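Local structure of chymotrypsin (Cellulomonas bogoriensis, 2EA3) at residues 18-30 and 169-181. The protein probably cleaves peptide bonds as a chymotrypsin-like serine endopeptidase of the S1 family, this chain being the protease domain of a longer precursor. Sequence-based numbering, arbitrary orientation.
Sequences SIGFAVNGGFITA and VNPILQAYGLRMI
V23 and M180 form a single beta bridge between the hairpin strand and the chain that follows helix 169-176. Two backbone hydrogen bonds flank it: N24 N gives a 2.9 Å bond to R179 O, and I181 N bonds to A22 O at 3.2 Å. A water spans A22 O and I181 O. At the outer margin the N24 amide lies alongside R179, ND2 being 3.3 Å from R179 CB.

Apolar side chains of both strands meet the helix and the chain that follows it. I28 uses both branches: CG2 sits against I172 CG2 of the helix (3.8 Å) and L178 CD1 beyond its end, while CD1, carried by CG1 wedged between backbone N and carbonyl carbon (chi1 56°), approaches V169 CG1. V23 CG1 touches L173 CD2, and V169 CG1 lies 3.7 Å from F21 CE2. M180, bent at chi2 and chi3, sets CE 3.3 Å from F21 CB and SD 5.2 Å from the centroid of its ring, an oblique Met-aromatic contact. A22 CB meets I181 CD1.

A classic beta bulge at G20 and F21, opposite I28, leads into the bridged strand. Through the bridge and these apolar contacts the C-terminal helix and its tail pack on the N-terminal barrel, as in chymotrypsin-fold proteases of two six-stranded barrels.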
ATOM      1  N   SER A  18       6.361   2.006   1.633  1.00  9.61           N
ATOM      2  CA  SER A  18       5.841   1.323   2.799  1.00  9.21           C
ATOM      3  C   SER A  18       5.174   0.006   2.381  1.00  9.33           C
ATOM      4  O   SER A  18       4.781  -0.166   1.209  1.00  9.36           O
ATOM      5  CB  SER A  18       4.828   2.235   3.494  1.00  8.94           C
ATOM      6  OG  SER A  18       5.416   3.487   3.857  1.00  9.96           O
ATOM      7  N   ILE A  19       5.094  -0.918   3.335  1.00  8.59           N
ATOM      8  CA  ILE A  19       4.377  -2.182   3.186  1.00  9.51           C
ATOM      9  C   ILE A  19       2.881  -1.924   3.074  1.00  9.05           C
ATOM     10  O   ILE A  19       2.324  -1.114   3.832  1.00  9.93           O
ATOM     11  CB  ILE A  19       4.652  -3.107   4.385  1.00  9.44           C
ATOM     12  CG1 ILE A  19       6.142  -3.485   4.429  1.00 11.91           C
ATOM     13  CG2 ILE A  19       3.796  -4.388   4.322  1.00 10.81           C
ATOM     14  CD1 ILE A  19       6.581  -4.017   5.757  1.00 14.96           C
ATOM     15  N   GLY A  20       2.242  -2.624   2.131  1.00  8.75           N
ATOM     16  CA  GLY A  20       0.807  -2.559   1.940  1.00  8.33           C
ATOM     17  C   GLY A  20       0.125  -3.544   2.881  1.00  9.24           C
ATOM     18  O   GLY A  20      -0.343  -3.167   3.974  1.00  9.37           O
ATOM     19  N   PHE A  21       0.111  -4.816   2.479  1.00  8.51           N
ATOM     20  CA  PHE A  21      -0.520  -5.862   3.274  1.00  9.50           C
ATOM     21  C   PHE A  21       0.239  -7.144   3.106  1.00  9.88           C
ATOM     22  O   PHE A  21       0.777  -7.391   2.043  1.00  9.53           O
ATOM     23  CB  PHE A  21      -1.948  -6.106   2.809  1.00  9.87           C
ATOM     24  CG  PHE A  21      -2.827  -4.921   2.979  1.00  9.63           C
ATOM     25  CD1 PHE A  21      -3.353  -4.614   4.246  1.00 10.32           C
ATOM     26  CD2 PHE A  21      -3.105  -4.089   1.891  1.00 10.01           C
ATOM     27  CE1 PHE A  21      -4.148  -3.481   4.419  1.00  9.20           C
ATOM     28  CE2 PHE A  21      -3.909  -2.953   2.056  1.00 10.20           C
ATOM     29  CZ  PHE A  21      -4.432  -2.654   3.318  1.00 10.35           C
ATOM     30  N   ALA A  22       0.237  -7.959   4.164  1.00 10.15           N
ATOM     31  CA  ALA A  22       0.778  -9.310   4.102  1.00 10.17           C
ATOM     32  C   ALA A  22      -0.178 -10.235   3.349  1.00 10.76           C
ATOM     33  O   ALA A  22      -1.392 -10.220   3.558  1.00 11.41           O
ATOM     34  CB  ALA A  22       1.022  -9.830   5.502  1.00  9.85           C
ATOM     35  N   VAL A  23       0.403 -11.040   2.478  1.00 10.68           N
ATOM     36  CA  VAL A  23      -0.318 -12.038   1.691  1.00 11.60           C
ATOM     37  C   VAL A  23       0.467 -13.342   1.765  1.00 12.04           C
ATOM     38  O   VAL A  23       1.620 -13.327   2.173  1.00 12.10           O
ATOM     39  CB  VAL A  23      -0.457 -11.605   0.202  1.00 11.53           C
ATOM     40  CG1 VAL A  23      -1.298 -10.313   0.085  1.00 10.56           C
ATOM     41  CG2 VAL A  23       0.886 -11.414  -0.441  1.00 11.05           C
ATOM     42  N   ASN A  24      -0.120 -14.467   1.356  1.00 13.01           N
ATOM     43  CA  ASN A  24       0.663 -15.711   1.330  1.00 14.27           C
ATOM     44  C   ASN A  24       1.916 -15.484   0.501  1.00 14.17           C
ATOM     45  O   ASN A  24       1.826 -15.054  -0.656  1.00 15.31           O
ATOM     46  CB  ASN A  24      -0.118 -16.858   0.691  1.00 15.59           C
ATOM     47  CG  ASN A  24      -1.241 -17.364   1.561  1.00 20.70           C
ATOM     48  OD1 ASN A  24      -1.113 -17.470   2.784  1.00 26.89           O
ATOM     49  ND2 ASN A  24      -2.349 -17.707   0.927  1.00 26.20           N
ATOM     50  N   GLY A  25       3.079 -15.723   1.106  1.00 14.13           N
ATOM     51  CA  GLY A  25       4.359 -15.636   0.386  1.00 13.84           C
ATOM     52  C   GLY A  25       5.086 -14.307   0.445  1.00 12.72           C
ATOM     53  O   GLY A  25       6.218 -14.202  -0.014  1.00 13.22           O
ATOM     54  N   GLY A  26       4.464 -13.287   1.024  1.00 11.88           N
ATOM     55  CA  GLY A  26       5.135 -12.004   1.126  1.00 10.80           C
ATOM     56  C   GLY A  26       4.172 -10.870   1.360  1.00 10.23           C
ATOM     57  O   GLY A  26       3.278 -10.981   2.174  1.00  9.69           O
ATOM     58  N   PHE A  27       4.383  -9.762   0.666  1.00  9.70           N
ATOM     59  CA  PHE A  27       3.543  -8.574   0.860  1.00  9.51           C
ATOM     60  C   PHE A  27       3.316  -7.843  -0.450  1.00  9.73           C
ATOM     61  O   PHE A  27       4.067  -7.997  -1.421  1.00 10.10           O
ATOM     62  CB  PHE A  27       4.090  -7.638   1.966  1.00  9.72           C
ATOM     63  CG  PHE A  27       5.355  -6.898   1.592  1.00  9.72           C
ATOM     64  CD1 PHE A  27       6.604  -7.434   1.923  1.00 11.55           C
ATOM     65  CD2 PHE A  27       5.311  -5.667   0.918  1.00 10.50           C
ATOM     66  CE1 PHE A  27       7.786  -6.764   1.590  1.00 12.31           C
ATOM     67  CE2 PHE A  27       6.483  -4.996   0.583  1.00 11.13           C
ATOM     68  CZ  PHE A  27       7.732  -5.556   0.930  1.00 12.44           C
ATOM     69  N   ILE A  28       2.237  -7.074  -0.492  1.00  9.60           N
ATOM     70  CA  ILE A  28       1.932  -6.276  -1.653  1.00  9.80           C
ATOM     71  C   ILE A  28       2.183  -4.807  -1.344  1.00 10.23           C
ATOM     72  O   ILE A  28       2.130  -4.381  -0.175  1.00  9.95           O
ATOM     73  CB  ILE A  28       0.488  -6.526  -2.160  1.00  9.90           C
ATOM     74  CG1 ILE A  28      -0.541  -6.268  -1.053  1.00 10.71           C
ATOM     75  CG2 ILE A  28       0.373  -7.944  -2.746  1.00 10.00           C
ATOM     76  CD1 ILE A  28      -1.989  -6.303  -1.585  1.00 11.40           C
ATOM     77  N   THR A  29       2.473  -4.039  -2.391  1.00  9.49           N
ATOM     78  CA  THR A  29       2.964  -2.664  -2.247  1.00  9.42           C
ATOM     79  C   THR A  29       2.714  -2.006  -3.608  1.00  8.95           C
ATOM     80  O   THR A  29       2.049  -2.630  -4.446  1.00  9.48           O
ATOM     81  CB  THR A  29       4.460  -2.641  -1.775  1.00  9.16           C
ATOM     82  OG1 THR A  29       4.887  -1.294  -1.467  1.00 10.05           O
ATOM     83  CG2 THR A  29       5.411  -3.280  -2.845  1.00  8.11           C
ATOM     84  N   ALA A  30       3.240  -0.794  -3.838  1.00  8.59           N
ATOM     85  CA  ALA A  30       2.977  -0.079  -5.094  1.00  8.32           C
ATOM     86  C   ALA A  30       4.002  -0.510  -6.140  1.00  8.58           C
ATOM     87  O   ALA A  30       5.167  -0.713  -5.817  1.00  8.34           O
ATOM     88  CB  ALA A  30       3.046   1.455  -4.895  1.00  8.72           C
ATOM     89  N   VAL A 169      -6.883  -3.147  -3.822  1.00 10.90           N
ATOM     90  CA  VAL A 169      -6.203  -4.444  -3.566  1.00 12.36           C
ATOM     91  C   VAL A 169      -6.744  -5.619  -4.383  1.00 11.76           C
ATOM     92  O   VAL A 169      -6.006  -6.524  -4.709  1.00 11.41           O
ATOM     93  CB  VAL A 169      -6.200  -4.880  -2.065  1.00 13.26           C
ATOM     94  CG1 VAL A 169      -5.203  -4.030  -1.211  1.00 15.76           C
ATOM     95  CG2 VAL A 169      -7.605  -4.870  -1.501  1.00 14.56           C
ATOM     96  N   ASN A 170      -8.039  -5.631  -4.682  1.00 11.96           N
ATOM     97  CA  ASN A 170      -8.607  -6.805  -5.337  1.00 12.83           C
ATOM     98  C   ASN A 170      -7.957  -7.197  -6.666  1.00 12.19           C
ATOM     99  O   ASN A 170      -7.670  -8.377  -6.860  1.00 12.07           O
ATOM    100  CB  ASN A 170     -10.150  -6.733  -5.423  1.00 13.25           C
ATOM    101  CG  ASN A 170     -10.804  -6.930  -4.064  1.00 16.38           C
ATOM    102  OD1 ASN A 170     -10.169  -7.415  -3.126  1.00 19.97           O
ATOM    103  ND2 ASN A 170     -12.085  -6.560  -3.953  1.00 18.71           N
ATOM    104  N   PRO A 171      -7.700  -6.221  -7.569  1.00 12.07           N
ATOM    105  CA  PRO A 171      -6.964  -6.559  -8.788  1.00 11.45           C
ATOM    106  C   PRO A 171      -5.557  -7.108  -8.549  1.00 11.68           C
ATOM    107  O   PRO A 171      -5.069  -7.891  -9.366  1.00 11.78           O
ATOM    108  CB  PRO A 171      -6.890  -5.222  -9.545  1.00 11.69           C
ATOM    109  CG  PRO A 171      -8.084  -4.451  -9.040  1.00 12.13           C
ATOM    110  CD  PRO A 171      -8.137  -4.810  -7.583  1.00 12.20           C
ATOM    111  N   ILE A 172      -4.917  -6.730  -7.442  1.00 10.46           N
ATOM    112  CA  ILE A 172      -3.573  -7.252  -7.137  1.00 10.50           C
ATOM    113  C   ILE A 172      -3.659  -8.723  -6.722  1.00 11.34           C
ATOM    114  O   ILE A 172      -2.887  -9.555  -7.188  1.00 12.61           O
ATOM    115  CB  ILE A 172      -2.876  -6.468  -5.998  1.00  9.97           C
ATOM    116  CG1 ILE A 172      -3.019  -4.949  -6.210  1.00  9.68           C
ATOM    117  CG2 ILE A 172      -1.382  -6.890  -5.896  1.00  8.91           C
ATOM    118  CD1 ILE A 172      -2.520  -4.083  -5.025  1.00  9.45           C
ATOM    119  N   LEU A 173      -4.583  -9.031  -5.822  1.00 11.56           N
ATOM    120  CA  LEU A 173      -4.805 -10.403  -5.404  1.00 12.47           C
ATOM    121  C   LEU A 173      -5.159 -11.272  -6.623  1.00 13.53           C
ATOM    122  O   LEU A 173      -4.629 -12.363  -6.770  1.00 14.41           O
ATOM    123  CB  LEU A 173      -5.900 -10.456  -4.333  1.00 12.67           C
ATOM    124  CG  LEU A 173      -5.603  -9.588  -3.092  1.00 12.09           C
ATOM    125  CD1 LEU A 173      -6.830  -9.536  -2.176  1.00 15.46           C
ATOM    126  CD2 LEU A 173      -4.343 -10.083  -2.343  1.00 13.24           C
ATOM    127  N   GLN A 174      -6.019 -10.759  -7.498  1.00 14.10           N
ATOM    128  CA  GLN A 174      -6.403 -11.467  -8.718  1.00 15.51           C
ATOM    129  C   GLN A 174      -5.216 -11.665  -9.664  1.00 14.56           C
ATOM    130  O   GLN A 174      -5.023 -12.754 -10.211  1.00 14.96           O
ATOM    131  CB  GLN A 174      -7.519 -10.708  -9.437  1.00 15.87           C
ATOM    132  CG  GLN A 174      -8.015 -11.393 -10.722  1.00 21.26           C
ATOM    133  CD  GLN A 174      -8.935 -12.576 -10.461  1.00 28.37           C
ATOM    134  OE1 GLN A 174      -8.695 -13.394  -9.562  1.00 30.11           O
ATOM    135  NE2 GLN A 174     -10.001 -12.674 -11.260  1.00 30.89           N
ATOM    136  N   ALA A 175      -4.411 -10.618  -9.834  1.00 14.19           N
ATOM    137  CA  ALA A 175      -3.281 -10.671 -10.775  1.00 13.68           C
ATOM    138  C   ALA A 175      -2.331 -11.803 -10.425  1.00 14.05           C
ATOM    139  O   ALA A 175      -1.878 -12.521 -11.306  1.00 13.21           O
ATOM    140  CB  ALA A 175      -2.531  -9.333 -10.805  1.00 14.05           C
ATOM    141  N   TYR A 176      -2.060 -11.993  -9.133  1.00 13.02           N
ATOM    142  CA  TYR A 176      -1.023 -12.932  -8.737  1.00 14.32           C
ATOM    143  C   TYR A 176      -1.527 -14.190  -8.043  1.00 14.26           C
ATOM    144  O   TYR A 176      -0.715 -15.004  -7.594  1.00 14.96           O
ATOM    145  CB  TYR A 176       0.009 -12.231  -7.853  1.00 14.40           C
ATOM    146  CG  TYR A 176       0.667 -11.054  -8.517  1.00 14.85           C
ATOM    147  CD1 TYR A 176       1.299 -11.190  -9.762  1.00 16.52           C
ATOM    148  CD2 TYR A 176       0.677  -9.808  -7.911  1.00 14.65           C
ATOM    149  CE1 TYR A 176       1.895 -10.096 -10.391  1.00 16.83           C
ATOM    150  CE2 TYR A 176       1.298  -8.704  -8.526  1.00 16.62           C
ATOM    151  CZ  TYR A 176       1.903  -8.862  -9.762  1.00 16.26           C
ATOM    152  OH  TYR A 176       2.505  -7.793 -10.369  1.00 15.22           O
ATOM    153  N   GLY A 177      -2.844 -14.337  -7.968  1.00 14.77           N
ATOM    154  CA  GLY A 177      -3.483 -15.502  -7.329  1.00 15.54           C
ATOM    155  C   GLY A 177      -3.129 -15.572  -5.859  1.00 16.28           C
ATOM    156  O   GLY A 177      -2.779 -16.629  -5.352  1.00 16.99           O
ATOM    157  N   LEU A 178      -3.190 -14.426  -5.189  1.00 15.83           N
ATOM    158  CA  LEU A 178      -2.759 -14.313  -3.801  1.00 16.59           C
ATOM    159  C   LEU A 178      -3.954 -14.298  -2.876  1.00 16.79           C
ATOM    160  O   LEU A 178      -5.034 -13.864  -3.269  1.00 17.58           O
ATOM    161  CB  LEU A 178      -1.988 -13.004  -3.588  1.00 16.59           C
ATOM    162  CG  LEU A 178      -0.701 -12.817  -4.372  1.00 16.62           C
ATOM    163  CD1 LEU A 178      -0.336 -11.342  -4.370  1.00 18.72           C
ATOM    164  CD2 LEU A 178       0.413 -13.685  -3.785  1.00 19.15           C
ATOM    165  N   ARG A 179      -3.734 -14.754  -1.648  1.00 17.42           N
ATOM    166  CA  ARG A 179      -4.710 -14.628  -0.572  1.00 18.40           C
ATOM    167  C   ARG A 179      -4.125 -13.747   0.525  1.00 18.35           C
ATOM    168  O   ARG A 179      -2.950 -13.871   0.879  1.00 16.96           O
ATOM    169  CB  ARG A 179      -5.059 -15.993   0.012  1.00 19.61           C
ATOM    170  CG  ARG A 179      -6.119 -16.764  -0.760  1.00 24.38           C
ATOM    171  CD  ARG A 179      -6.455 -18.063  -0.020  1.00 31.42           C
ATOM    172  NE  ARG A 179      -7.519 -18.833  -0.676  1.00 38.28           N
ATOM    173  CZ  ARG A 179      -7.346 -19.604  -1.752  1.00 41.46           C
ATOM    174  NH1 ARG A 179      -6.147 -19.711  -2.317  1.00 43.41           N
ATOM    175  NH2 ARG A 179      -8.379 -20.264  -2.274  1.00 42.74           N
ATOM    176  N   MET A 180      -4.960 -12.864   1.065  1.00 18.25           N
ATOM    177  CA  MET A 180      -4.563 -12.033   2.195  1.00 19.58           C
ATOM    178  C   MET A 180      -4.471 -12.864   3.455  1.00 17.76           C
ATOM    179  O   MET A 180      -5.333 -13.701   3.717  1.00 16.59           O
ATOM    180  CB  MET A 180      -5.584 -10.927   2.430  1.00 19.24           C
ATOM    181  CG  MET A 180      -5.535  -9.841   1.388  1.00 22.40           C
ATOM    182  SD  MET A 180      -5.967  -8.285   2.173  1.00 27.71           S
ATOM    183  CE  MET A 180      -4.623  -8.037   3.294  1.00 27.80           C
ATOM    184  N   ILE A 181      -3.443 -12.613   4.249  1.00 17.16           N
ATOM    185  CA  ILE A 181      -3.326 -13.271   5.550  1.00 17.94           C
ATOM    186  C   ILE A 181      -4.322 -12.612   6.485  1.00 18.92           C
ATOM    187  O   ILE A 181      -4.431 -11.388   6.513  1.00 17.96           O
ATOM    188  CB  ILE A 181      -1.901 -13.156   6.100  1.00 18.34           C
ATOM    189  CG1 ILE A 181      -0.963 -13.981   5.207  1.00 18.78           C
ATOM    190  CG2 ILE A 181      -1.812 -13.613   7.586  1.00 17.75           C
ATOM    191  CD1 ILE A 181       0.463 -13.581   5.367  1.00 21.91           C
TER
HETATM  192  O   HOH W   1      -2.891  -9.120   5.725  1.00 14.92           O